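Local coordinates for protein putative secreted lipase (Streptomyces sp. W007, PDB 5H6B) that probably hydrolyses the ester bonds of triacylglycerols, as a thermostable secreted lipase of the alpha/beta-hydrolase superfamily, at residues Val32-Gly37 with Asp44-Leu49; Val132-Asp137 with Val233-Ile238; Gly78-Ser83 with Leu167-Ala172; Tyr65-Leu68 with Phe74-Leu77. All blocks are in the same frame, centred on the assembly; numbering follows the deposited sequence.

Contact 1: Val32-Gly37 with Asp44-Leu49; sequences VVLVHG and DNWLVL. With ZN (zinc ion), chain B.
Leu-34 lies over one face of the Trp-46 indole. Its CB stands 3.6 Å from the centroid of the five-membered ring, almost on the ring normal, which makes a CH-pi contact; its CD1 reaches CG of Trp-46 at 3.5 Å. The strand backbone directs CB at the indole, and chi1 of -56°, with CG anti to the carbonyl carbon, swings CD1 over CG of Trp-46 and lets CD2 go to CD2 of Leu-49, 4.0 Å away. Branched aliphatic residues suit strand 32-35, a central strand of the parallel sheet of this alpha/beta-hydrolase fold; the loop from Asp-44 returns over it and leads into helix 49-54, whose first residue is Leu-49.

Water 1 bridges the two segments. It lies at the indole edge, in plane, accepting from NE1 of Trp-46 (3.0 Å) and from the backbone N of His-36 (2.9 Å) while donating to Leu-34 O (2.7 Å). A leucine in place of Trp-46 would probably leave this bridging water short of a donor and open a gap over Leu-34. His-36 turns its ring away from the loop, and its ND1 donates to Gly-37 O at 2.7 Å, in the carbonyl plane. On the outer side, Asp-44 OD1 binds a zinc ion.

Contact 2: Val132-Asp137 with Val233-Ile238; sequences VGIAPD and VAIGTI
This is a small, buried, apolar contact between the carboxy-terminal end of strand 128-134, within the parallel sheet of the alpha/beta-hydrolase fold, and the short helix 232-237. Its centre is Ile-134, whose CG2 methyl is the part of the isoleucine that touches the helix. That methyl lies 3.9 Å from CG1 of Ile-235, 3.6 Å from Ile-235 O and 3.9 Å from CA of Gly-236, so it meets backbone as well as side chain. The two isoleucines cross obliquely. In Ile-134 the CG1 branch is anti to the carbonyl carbon (chi1 -47°), which leaves CG2 anti to the backbone N and directed at the helix. Gly-236 suits its place because a CB there would point toward the strand and just meet CG2 of Ile-134, so that a larger side chain would probably crowd it; bare CA packs directly on the methyl, with the CA atoms of Ile-134 and Gly-236 5.9 Å apart.

Just past the strand, Ala-135 adds a second, smaller point of packing, its CB 3.9 Å from CG2 of Ile-235. The helix itself is only weakly bonded, and Thr-237 ties its turn together from the far side by donating OG1 to Val-233 O.

Around this core, Ile-134 also rests on Val-106 of strand 103-108 and on Val-246 of helix 240-250, Ile-235 touches Ala-242 of that same helix, and Ala-135 abuts Asp-200, a probable member of the catalytic triad.

Contact 3: Gly78-Ser83 with Leu167-Ala172; sequences GPIDKS and LADQVA
Asp-169 accepts a hydrogen bond from the backbone N of Ile-80 in the first turn of helix 80-98, which comes after strand 59-63 of the alpha/beta-hydrolase fold and a long loop, and is preceded by Pro-79 at its N-cap. Proline has no side-chain acceptor to offer, so a carboxylate from a distant part of the chain meets the first helix N-H instead. The bond is 3.0 Å from Ile-80 N to Asp-169 OD2 and nearly straight, at 170°, and it uses the anti lone pair of the oxygen. The helix dipole would probably stabilise the negative charge here. Asp-169 belongs to a type I beta turn from Ala-168 to Val-171, at the end of helix 165-168.

The tight part is the apolar side of the same pair. Ile-80 and Asp-169 slide past each other in opposite directions, bringing CG1 of Ile-80 to 3.6 Å from CB of Asp-169, while the Ile-80 side chain crosses that of Gln-170 at about a right angle, its CD1 meeting CG of Gln-170 at 3.5 Å. Beyond them, Met-113 of helix 110-113 and Phe-176 of helix 175-181 press on Ile-80, a setting that suits a large aliphatic residue.

Toward solvent the contact thins out. Pro-79 gives little more than its CA to the carboxylate, and Lys-82 is exposed. With an alanine at Asp-169, the Ile-80 N-H at the helix start is likely to lose its acceptor. In the same first turn, OD1 of Asp-81 receives Lys-82 N at 2.9 Å, from above the carboxylate plane.

Contact 4: Tyr65-Leu68 with Phe74-Leu77; sequences YGQL and FHGL. With ZN (zinc ion), chain C.
Two backbone hydrogen bonds join Tyr-65 and Gly-66 to Gly-76 and Leu-77, drawing together the two ends of a long loop between strand 59-63 and helix 80-98 of the alpha/beta-hydrolase fold. Gly-76 N donates to Tyr-65 O at 3.0 Å, on a lone pair in the carbonyl plane, and Leu-77 N donates to Gly-66 O at 2.9 Å with the donor tilted from that plane. The glycines suit this close pairing: both have positive phi, and a CB on Gly-66 would collide with CA of Gly-76, which lies only 4.1 Å from its own CA.

Water 4 satisfies three further groups. It accepts from Leu-68 N and from His-75 ND1, each at 2.8 Å, and donates to Phe-74 O. Because the water takes the ND1 proton in the ring plane, the other nitrogen of His-75 can face the metal with its lone pair: NE2 binds a zinc ion at 2.1 Å, and Asp-64 is a second ligand. The water and the zinc together would fix the rotation of the imidazole.

Side chains finish the joint. The ring of Tyr-65 leans toward CA of Gly-76, its OH bonded to His-36 O. Leu-68 and Leu-77 meet more loosely, CD2 of the first 4.3 Å from CB of the second. Gln-86 serves twice, its NE2 donating to OE1 of Gln-67 and its OE1 accepting from Gly-66 N. Chi1 of Gln-67 (-59°) sets its CG over one face of the His-75 imidazole, 3.7 Å from the centroid in a CH-pi contact, while a bend at chi2 turns the amide toward Gln-86 NE2.

Contacts 1 and 2 sit side by side at the sheet, their centres 10 Å apart, with the loop 44-49 touching helix 232-237 through Trp-46 and Gly-236. Contacts 3 and 4 are also 10 Å apart: contact 4 closes the connection between strand 59-63 and helix 80-98 on itself, and contact 3 joins that helix's start to the turn at the end of helix 165-168. Gly-78 N probably bonds to Gly-66 O, which thus serves both. Tyr-65 and His-36 tie contact 4 to contact 1, and Gln-170 reaches Asp-137 between contacts 3 and 2. The probable triad of Ser-109, Asp-200 and His-232 is touched from contacts 1 and 2, by Gly-37 and Ala-135, whereas loop residues hold the zinc ions of contacts 1 and 4.

Contact 1: Val32-Gly37 with Asp44-Leu49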
loop_
_atom_site.group_PDB
_atom_site.type_symbol
_atom_site.label_atom_id
_atom_site.label_comp_id
_atom_site.label_asym_id
_atom_site.label_seq_id
_atom_site.Cartn_x
_atom_site.Cartn_y
_atom_site.Cartn_z
ATOM N N VAL A 32 8.457 -0.840 9.196
ATOM C CA VAL A 32 7.485 -0.530 8.159
ATOM C C VAL A 32 7.660 -1.509 7.008
ATOM O O VAL A 32 8.786 -1.725 6.550
ATOM C CB VAL A 32 7.652 0.915 7.655
ATOM C CG1 VAL A 32 6.614 1.230 6.578
ATOM C CG2 VAL A 32 7.523 1.888 8.822
ATOM N N VAL A 33 6.550 -2.112 6.575
ATOM C CA VAL A 33 6.494 -2.933 5.369
ATOM C C VAL A 33 5.747 -2.176 4.250
ATOM O O VAL A 33 4.593 -1.775 4.424
ATOM C CB VAL A 33 5.865 -4.317 5.644
ATOM C CG1 VAL A 33 5.687 -5.118 4.357
ATOM C CG2 VAL A 33 6.728 -5.111 6.624
ATOM N N LEU A 34 6.427 -2.003 3.114
ATOM C CA LEU A 34 5.901 -1.341 1.942
ATOM C C LEU A 34 5.407 -2.374 0.924
ATOM O O LEU A 34 6.096 -3.360 0.654
ATOM C CB LEU A 34 6.976 -0.472 1.312
ATOM C CG LEU A 34 7.639 0.592 2.193
ATOM C CD1 LEU A 34 8.596 1.427 1.352
ATOM C CD2 LEU A 34 6.626 1.485 2.884
ATOM N N VAL A 35 4.205 -2.146 0.381
ATOM C CA VAL A 35 3.501 -3.115 -0.461
ATOM C C VAL A 35 3.109 -2.419 -1.758
ATOM O O VAL A 35 2.176 -1.591 -1.780
ATOM C CB VAL A 35 2.243 -3.677 0.241
ATOM C CG1 VAL A 35 1.622 -4.815 -0.571
ATOM C CG2 VAL A 35 2.590 -4.193 1.621
ATOM N N HIS A 36 3.837 -2.741 -2.833
ATOM C CA HIS A 36 3.660 -2.061 -4.132
ATOM C C HIS A 36 2.310 -2.310 -4.789
ATOM O O HIS A 36 1.557 -3.144 -4.356
ATOM C CB HIS A 36 4.773 -2.480 -5.109
ATOM C CG HIS A 36 4.758 -3.927 -5.436
ATOM N ND1 HIS A 36 3.812 -4.496 -6.259
ATOM C CD2 HIS A 36 5.562 -4.931 -5.026
ATOM C CE1 HIS A 36 4.037 -5.797 -6.338
ATOM N NE2 HIS A 36 5.099 -6.080 -5.606
ATOM N N GLY A 37 2.071 -1.650 -5.904
ATOM C CA GLY A 37 0.827 -1.743 -6.639
ATOM C C GLY A 37 0.964 -2.651 -7.830
ATOM O O GLY A 37 1.927 -3.437 -7.938
ATOM N N ASP A 44 11.238 -0.118 -7.149
ATOM C CA ASP A 44 10.858 1.028 -7.991
ATOM C C ASP A 44 9.703 1.849 -7.467
ATOM O O ASP A 44 9.695 3.072 -7.634
ATOM C CB ASP A 44 10.524 0.575 -9.425
ATOM C CG ASP A 44 11.737 0.069 -10.171
ATOM O OD1 ASP A 44 12.850 0.552 -9.905
ATOM O OD2 ASP A 44 11.587 -0.820 -11.029
ATOM N N ASN A 45 8.732 1.187 -6.841
ATOM C CA ASN A 45 7.596 1.902 -6.254
ATOM C C ASN A 45 8.080 2.830 -5.126
ATOM O O ASN A 45 7.469 3.851 -4.870
ATOM C CB ASN A 45 6.548 0.912 -5.726
ATOM C CG ASN A 45 5.116 1.483 -5.725
ATOM O OD1 ASN A 45 4.858 2.634 -5.357
ATOM N ND2 ASN A 45 4.181 0.659 -6.109
ATOM N N TRP A 46 9.198 2.474 -4.487
ATOM C CA TRP A 46 9.574 3.038 -3.207
ATOM C C TRP A 46 10.882 3.814 -3.209
ATOM O O TRP A 46 11.394 4.128 -2.134
ATOM C CB TRP A 46 9.605 1.914 -2.162
ATOM C CG TRP A 46 8.323 1.153 -2.135
ATOM C CD1 TRP A 46 8.165 -0.185 -2.317
ATOM C CD2 TRP A 46 7.000 1.689 -1.927
ATOM N NE1 TRP A 46 6.844 -0.518 -2.232
ATOM C CE2 TRP A 46 6.104 0.615 -2.005
ATOM C CE3 TRP A 46 6.497 2.970 -1.671
ATOM C CZ2 TRP A 46 4.734 0.773 -1.845
ATOM C CZ3 TRP A 46 5.112 3.133 -1.522
ATOM C CH2 TRP A 46 4.253 2.039 -1.603
ATOM N N LEU A 47 11.395 4.179 -4.392
ATOM C CA LEU A 47 12.632 4.981 -4.485
ATOM C C LEU A 47 12.568 6.347 -3.773
ATOM O O LEU A 47 13.608 6.852 -3.361
ATOM C CB LEU A 47 13.064 5.194 -5.939
ATOM C CG LEU A 47 13.542 3.932 -6.675
ATOM C CD1 LEU A 47 13.740 4.247 -8.147
ATOM C CD2 LEU A 47 14.819 3.380 -6.073
ATOM N N VAL A 48 11.381 6.944 -3.636
ATOM C CA VAL A 48 11.255 8.168 -2.849
ATOM C C VAL A 48 10.863 7.844 -1.410
ATOM O O VAL A 48 11.561 8.244 -0.486
ATOM C CB VAL A 48 10.291 9.188 -3.501
ATOM C CG1 VAL A 48 10.111 10.415 -2.611
ATOM C CG2 VAL A 48 10.820 9.607 -4.873
ATOM N N LEU A 49 9.774 7.105 -1.218
ATOM C CA LEU A 49 9.243 6.872 0.138
ATOM C C LEU A 49 10.149 6.106 1.082
ATOM O O LEU A 49 10.204 6.451 2.265
ATOM C CB LEU A 49 7.875 6.185 0.116
ATOM C CG LEU A 49 7.251 5.857 1.489
ATOM C CD1 LEU A 49 7.057 7.122 2.324
ATOM C CD2 LEU A 49 5.928 5.102 1.342
HETATM ZN ZN ZN B . 14.502 -0.450 -10.849
HETATM O O HOH W 1 6.551 -3.534 -1.996
HETATM O O HOH W 2 16.029 1.378 -9.821
HETATM O O HOH W 3 14.786 -2.454 -10.450
#

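Contact 2: Val132-Asp137 with Val233-Ile238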
loop_
_atom_site.group_PDB
_atom_site.type_symbol
_atom_site.label_atom_id
_atom_site.label_comp_id
_atom_site.label_asym_id
_atom_site.label_seq_id
_atom_site.Cartn_x
_atom_site.Cartn_y
_atom_site.Cartn_z
ATOM N N VAL A 132 -1.702 1.760 6.132
ATOM C CA VAL A 132 -1.811 2.992 5.381
ATOM C C VAL A 132 -1.901 2.634 3.913
ATOM O O VAL A 132 -1.003 1.991 3.371
ATOM C CB VAL A 132 -0.595 3.890 5.637
ATOM C CG1 VAL A 132 -0.780 5.251 4.982
ATOM C CG2 VAL A 132 -0.363 4.017 7.140
ATOM N N GLY A 133 -2.999 3.056 3.289
ATOM C CA GLY A 133 -3.285 2.810 1.892
ATOM C C GLY A 133 -3.183 4.120 1.133
ATOM O O GLY A 133 -3.797 5.105 1.527
ATOM N N ILE A 134 -2.399 4.119 0.051
ATOM C CA ILE A 134 -2.267 5.252 -0.835
ATOM C C ILE A 134 -2.926 4.817 -2.130
ATOM O O ILE A 134 -2.533 3.820 -2.723
ATOM C CB ILE A 134 -0.789 5.618 -1.100
ATOM C CG1 ILE A 134 0.008 5.664 0.202
ATOM C CG2 ILE A 134 -0.700 6.964 -1.804
ATOM C CD1 ILE A 134 1.480 5.967 0.003
ATOM N N ALA A 135 -3.953 5.554 -2.525
ATOM C CA ALA A 135 -4.809 5.215 -3.648
ATOM C C ALA A 135 -5.246 3.748 -3.688
ATOM O O ALA A 135 -5.237 3.137 -4.747
ATOM C CB ALA A 135 -4.150 5.638 -4.948
ATOM N N PRO A 136 -5.647 3.175 -2.538
ATOM C CA PRO A 136 -5.960 1.738 -2.523
ATOM C C PRO A 136 -7.307 1.413 -3.191
ATOM O O PRO A 136 -8.290 2.126 -2.945
ATOM C CB PRO A 136 -6.033 1.435 -1.036
ATOM C CG PRO A 136 -6.567 2.700 -0.433
ATOM C CD PRO A 136 -6.006 3.818 -1.257
ATOM N N ASP A 137 -7.371 0.378 -4.032
ATOM C CA ASP A 137 -8.672 -0.010 -4.613
ATOM C C ASP A 137 -9.454 -0.946 -3.699
ATOM O O ASP A 137 -9.705 -2.113 -4.032
ATOM C CB ASP A 137 -8.551 -0.550 -6.042
ATOM C CG ASP A 137 -7.643 -1.789 -6.173
ATOM O OD1 ASP A 137 -6.725 -2.040 -5.354
ATOM O OD2 ASP A 137 -7.859 -2.497 -7.163
ATOM N N VAL A 233 -0.707 7.125 -10.131
ATOM C CA VAL A 233 0.648 6.618 -10.036
ATOM C C VAL A 233 1.524 7.548 -9.204
ATOM O O VAL A 233 2.218 7.090 -8.303
ATOM C CB VAL A 233 1.243 6.318 -11.443
ATOM C CG1 VAL A 233 2.715 5.908 -11.350
ATOM C CG2 VAL A 233 0.430 5.196 -12.092
ATOM N N ALA A 234 1.445 8.839 -9.502
ATOM C CA ALA A 234 2.251 9.852 -8.853
ATOM C C ALA A 234 2.085 9.865 -7.344
ATOM O O ALA A 234 3.083 9.944 -6.621
ATOM C CB ALA A 234 1.927 11.230 -9.419
ATOM N N ILE A 235 0.839 9.766 -6.879
ATOM C CA ILE A 235 0.537 9.864 -5.446
ATOM C C ILE A 235 1.282 8.805 -4.612
ATOM O O ILE A 235 1.716 9.098 -3.507
ATOM C CB ILE A 235 -0.991 9.853 -5.164
ATOM C CG1 ILE A 235 -1.302 10.283 -3.715
ATOM C CG2 ILE A 235 -1.618 8.499 -5.442
ATOM C CD1 ILE A 235 -2.793 10.311 -3.418
ATOM N N GLY A 236 1.455 7.599 -5.143
ATOM C CA GLY A 236 2.180 6.554 -4.413
ATOM C C GLY A 236 3.649 6.360 -4.722
ATOM O O GLY A 236 4.293 5.496 -4.126
ATOM N N THR A 237 4.184 7.153 -5.640
ATOM C CA THR A 237 5.578 7.015 -6.087
ATOM C C THR A 237 6.436 8.238 -5.739
ATOM O O THR A 237 7.488 8.084 -5.142
ATOM C CB THR A 237 5.640 6.718 -7.619
ATOM O OG1 THR A 237 4.826 7.644 -8.335
ATOM C CG2 THR A 237 5.138 5.341 -7.915
ATOM N N ILE A 238 5.975 9.441 -6.086
ATOM C CA ILE A 238 6.792 10.669 -5.994
ATOM C C ILE A 238 6.238 11.812 -5.130
ATOM O O ILE A 238 6.912 12.817 -4.916
ATOM C CB ILE A 238 7.033 11.247 -7.398
ATOM C CG1 ILE A 238 5.715 11.619 -8.078
ATOM C CG2 ILE A 238 7.805 10.246 -8.256
ATOM C CD1 ILE A 238 5.909 12.507 -9.285
#

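Contact 3: Gly78-Ser83 with Leu167-Ala172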
loop_
_atom_site.group_PDB
_atom_site.type_symbol
_atom_site.label_atom_id
_atom_site.label_comp_id
_atom_site.label_asym_id
_atom_site.label_seq_id
_atom_site.Cartn_x
_atom_site.Cartn_y
_atom_site.Cartn_z
ATOM N N GLY A 78 -0.280 -12.193 -10.230
ATOM C CA GLY A 78 -0.856 -13.450 -9.799
ATOM C C GLY A 78 -2.098 -13.287 -8.923
ATOM O O GLY A 78 -2.515 -12.162 -8.608
ATOM N N PRO A 79 -2.710 -14.416 -8.533
ATOM C CA PRO A 79 -3.935 -14.362 -7.746
ATOM C C PRO A 79 -3.740 -13.631 -6.429
ATOM O O PRO A 79 -2.756 -13.869 -5.725
ATOM C CB PRO A 79 -4.276 -15.840 -7.511
ATOM C CG PRO A 79 -3.629 -16.568 -8.626
ATOM C CD PRO A 79 -2.384 -15.790 -8.958
ATOM N N ILE A 80 -4.671 -12.744 -6.098
ATOM C CA ILE A 80 -4.439 -11.831 -4.972
ATOM C C ILE A 80 -4.463 -12.571 -3.624
ATOM O O ILE A 80 -3.758 -12.168 -2.693
ATOM C CB ILE A 80 -5.361 -10.580 -5.026
ATOM C CG1 ILE A 80 -5.174 -9.881 -6.385
ATOM C CG2 ILE A 80 -5.035 -9.615 -3.884
ATOM C CD1 ILE A 80 -5.831 -8.540 -6.538
ATOM N N ASP A 81 -5.219 -13.667 -3.527
ATOM C CA ASP A 81 -5.157 -14.517 -2.320
ATOM C C ASP A 81 -3.766 -15.098 -2.102
ATOM O O ASP A 81 -3.272 -15.084 -0.981
ATOM C CB ASP A 81 -6.237 -15.620 -2.293
ATOM C CG ASP A 81 -6.229 -16.515 -3.528
ATOM O OD1 ASP A 81 -5.562 -16.185 -4.526
ATOM O OD2 ASP A 81 -6.935 -17.543 -3.516
ATOM N N LYS A 82 -3.111 -15.559 -3.168
ATOM C CA LYS A 82 -1.705 -16.005 -3.080
ATOM C C LYS A 82 -0.783 -14.847 -2.694
ATOM O O LYS A 82 0.158 -15.019 -1.908
ATOM C CB LYS A 82 -1.197 -16.600 -4.404
ATOM C CG LYS A 82 -1.987 -17.772 -4.966
ATOM C CD LYS A 82 -1.986 -18.980 -4.049
ATOM C CE LYS A 82 -2.763 -20.112 -4.690
ATOM N NZ LYS A 82 -2.652 -21.353 -3.884
ATOM N N SER A 83 -1.044 -13.670 -3.255
ATOM C CA SER A 83 -0.246 -12.488 -2.909
ATOM C C SER A 83 -0.319 -12.151 -1.408
ATOM O O SER A 83 0.701 -11.818 -0.772
ATOM C CB SER A 83 -0.655 -11.292 -3.763
ATOM O OG SER A 83 -0.242 -11.469 -5.114
ATOM N N LEU A 167 -5.214 -8.884 -12.169
ATOM C CA LEU A 167 -6.101 -7.861 -12.718
ATOM C C LEU A 167 -7.578 -8.210 -12.555
ATOM O O LEU A 167 -8.382 -7.338 -12.159
ATOM C CB LEU A 167 -5.783 -7.596 -14.184
ATOM C CG LEU A 167 -4.312 -7.332 -14.538
ATOM C CD1 LEU A 167 -4.217 -7.000 -16.017
ATOM C CD2 LEU A 167 -3.697 -6.224 -13.700
ATOM N N ALA A 168 -7.947 -9.465 -12.849
ATOM C CA ALA A 168 -9.356 -9.877 -12.785
ATOM C C ALA A 168 -9.890 -9.861 -11.352
ATOM O O ALA A 168 -11.048 -9.522 -11.125
ATOM C CB ALA A 168 -9.558 -11.257 -13.426
ATOM N N ASP A 169 -9.033 -10.237 -10.404
ATOM C CA ASP A 169 -9.348 -10.194 -8.986
ATOM C C ASP A 169 -9.622 -8.774 -8.456
ATOM O O ASP A 169 -10.295 -8.628 -7.447
ATOM C CB ASP A 169 -8.205 -10.824 -8.151
ATOM C CG ASP A 169 -8.198 -12.357 -8.178
ATOM O OD1 ASP A 169 -9.119 -12.977 -8.743
ATOM O OD2 ASP A 169 -7.252 -12.957 -7.617
ATOM N N GLN A 170 -9.086 -7.743 -9.104
ATOM C CA GLN A 170 -9.355 -6.356 -8.703
ATOM C C GLN A 170 -10.685 -5.798 -9.241
ATOM O O GLN A 170 -11.067 -4.692 -8.855
ATOM C CB GLN A 170 -8.200 -5.428 -9.112
ATOM C CG GLN A 170 -6.888 -5.759 -8.421
ATOM C CD GLN A 170 -5.753 -4.830 -8.829
ATOM O OE1 GLN A 170 -4.843 -5.201 -9.575
ATOM N NE2 GLN A 170 -5.820 -3.625 -8.361
ATOM N N VAL A 171 -11.381 -6.528 -10.113
ATOM C CA VAL A 171 -12.593 -5.984 -10.744
ATOM C C VAL A 171 -13.725 -5.961 -9.720
ATOM O O VAL A 171 -13.962 -6.961 -9.047
ATOM C CB VAL A 171 -12.974 -6.759 -12.040
ATOM C CG1 VAL A 171 -14.330 -6.318 -12.611
ATOM C CG2 VAL A 171 -11.903 -6.539 -13.089
ATOM N N ALA A 172 -14.388 -4.812 -9.562
ATOM C CA ALA A 172 -15.537 -4.726 -8.628
ATOM C C ALA A 172 -16.564 -5.762 -9.055
ATOM O O ALA A 172 -16.923 -5.820 -10.233
ATOM C CB ALA A 172 -16.159 -3.339 -8.630
#

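Contact 4: Tyr65-Leu68 with Phe74-Leu77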
loop_
_atom_site.group_PDB
_atom_site.type_symbol
_atom_site.label_atom_id
_atom_site.label_comp_id
_atom_site.label_asym_id
_atom_site.label_seq_id
_atom_site.Cartn_x
_atom_site.Cartn_y
_atom_site.Cartn_z
ATOM N N TYR A 65 5.537 -9.283 -4.761
ATOM C CA TYR A 65 4.363 -10.166 -4.611
ATOM C C TYR A 65 3.666 -10.245 -5.955
ATOM O O TYR A 65 3.726 -9.286 -6.702
ATOM C CB TYR A 65 3.396 -9.674 -3.502
ATOM C CG TYR A 65 2.525 -8.475 -3.853
ATOM C CD1 TYR A 65 1.377 -8.623 -4.629
ATOM C CD2 TYR A 65 2.843 -7.202 -3.406
ATOM C CE1 TYR A 65 0.576 -7.543 -4.956
ATOM C CE2 TYR A 65 2.049 -6.112 -3.731
ATOM C CZ TYR A 65 0.909 -6.288 -4.507
ATOM O OH TYR A 65 0.093 -5.225 -4.856
ATOM N N GLY A 66 3.015 -11.371 -6.262
ATOM C CA GLY A 66 2.238 -11.513 -7.488
ATOM C C GLY A 66 3.103 -11.609 -8.725
ATOM O O GLY A 66 2.652 -11.255 -9.821
ATOM N N GLN A 67 4.341 -12.090 -8.569
ATOM C CA GLN A 67 5.225 -12.253 -9.725
ATOM C C GLN A 67 4.645 -13.266 -10.699
ATOM O O GLN A 67 4.050 -14.235 -10.283
ATOM C CB GLN A 67 6.611 -12.711 -9.324
ATOM C CG GLN A 67 7.326 -11.775 -8.374
ATOM C CD GLN A 67 7.268 -12.272 -6.946
ATOM O OE1 GLN A 67 6.189 -12.608 -6.441
ATOM N NE2 GLN A 67 8.416 -12.303 -6.275
ATOM N N LEU A 68 4.799 -13.010 -11.995
ATOM C CA LEU A 68 4.415 -13.967 -13.033
ATOM C C LEU A 68 5.696 -14.400 -13.767
ATOM O O LEU A 68 6.470 -13.536 -14.192
ATOM C CB LEU A 68 3.401 -13.343 -14.003
ATOM C CG LEU A 68 2.269 -14.254 -14.488
ATOM C CD1 LEU A 68 1.428 -14.811 -13.335
ATOM C CD2 LEU A 68 1.392 -13.479 -15.463
ATOM N N PHE A 74 7.476 -6.169 -13.245
ATOM C CA PHE A 74 6.048 -5.828 -13.209
ATOM C C PHE A 74 5.250 -6.916 -12.496
ATOM O O PHE A 74 4.890 -7.928 -13.105
ATOM C CB PHE A 74 5.500 -5.634 -14.621
ATOM C CG PHE A 74 6.351 -4.746 -15.498
ATOM C CD1 PHE A 74 6.472 -3.389 -15.227
ATOM C CD2 PHE A 74 7.033 -5.272 -16.596
ATOM C CE1 PHE A 74 7.242 -2.561 -16.042
ATOM C CE2 PHE A 74 7.802 -4.458 -17.421
ATOM C CZ PHE A 74 7.906 -3.097 -17.150
ATOM N N HIS A 75 4.995 -6.717 -11.197
ATOM C CA HIS A 75 4.332 -7.737 -10.367
ATOM C C HIS A 75 2.891 -7.337 -10.022
ATOM O O HIS A 75 2.308 -6.516 -10.725
ATOM C CB HIS A 75 5.178 -8.026 -9.126
ATOM C CG HIS A 75 6.632 -8.188 -9.424
ATOM N ND1 HIS A 75 7.080 -8.930 -10.487
ATOM C CD2 HIS A 75 7.735 -7.732 -8.788
ATOM C CE1 HIS A 75 8.401 -8.922 -10.501
ATOM N NE2 HIS A 75 8.824 -8.200 -9.482
ATOM N N GLY A 76 2.306 -7.942 -8.991
ATOM C CA GLY A 76 0.884 -7.794 -8.721
ATOM C C GLY A 76 0.009 -8.424 -9.781
ATOM O O GLY A 76 -1.113 -7.967 -10.002
ATOM N N LEU A 77 0.509 -9.476 -10.434
ATOM C CA LEU A 77 -0.206 -10.124 -11.528
ATOM C C LEU A 77 -0.818 -11.483 -11.209
ATOM O O LEU A 77 -1.777 -11.880 -11.860
ATOM C CB LEU A 77 0.714 -10.275 -12.735
ATOM C CG LEU A 77 1.266 -8.982 -13.315
ATOM C CD1 LEU A 77 2.090 -9.317 -14.544
ATOM C CD2 LEU A 77 0.149 -8.002 -13.650
HETATM ZN ZN ZN C . 10.762 -8.272 -8.566
HETATM O O HOH W 4 5.927 -10.451 -12.481
#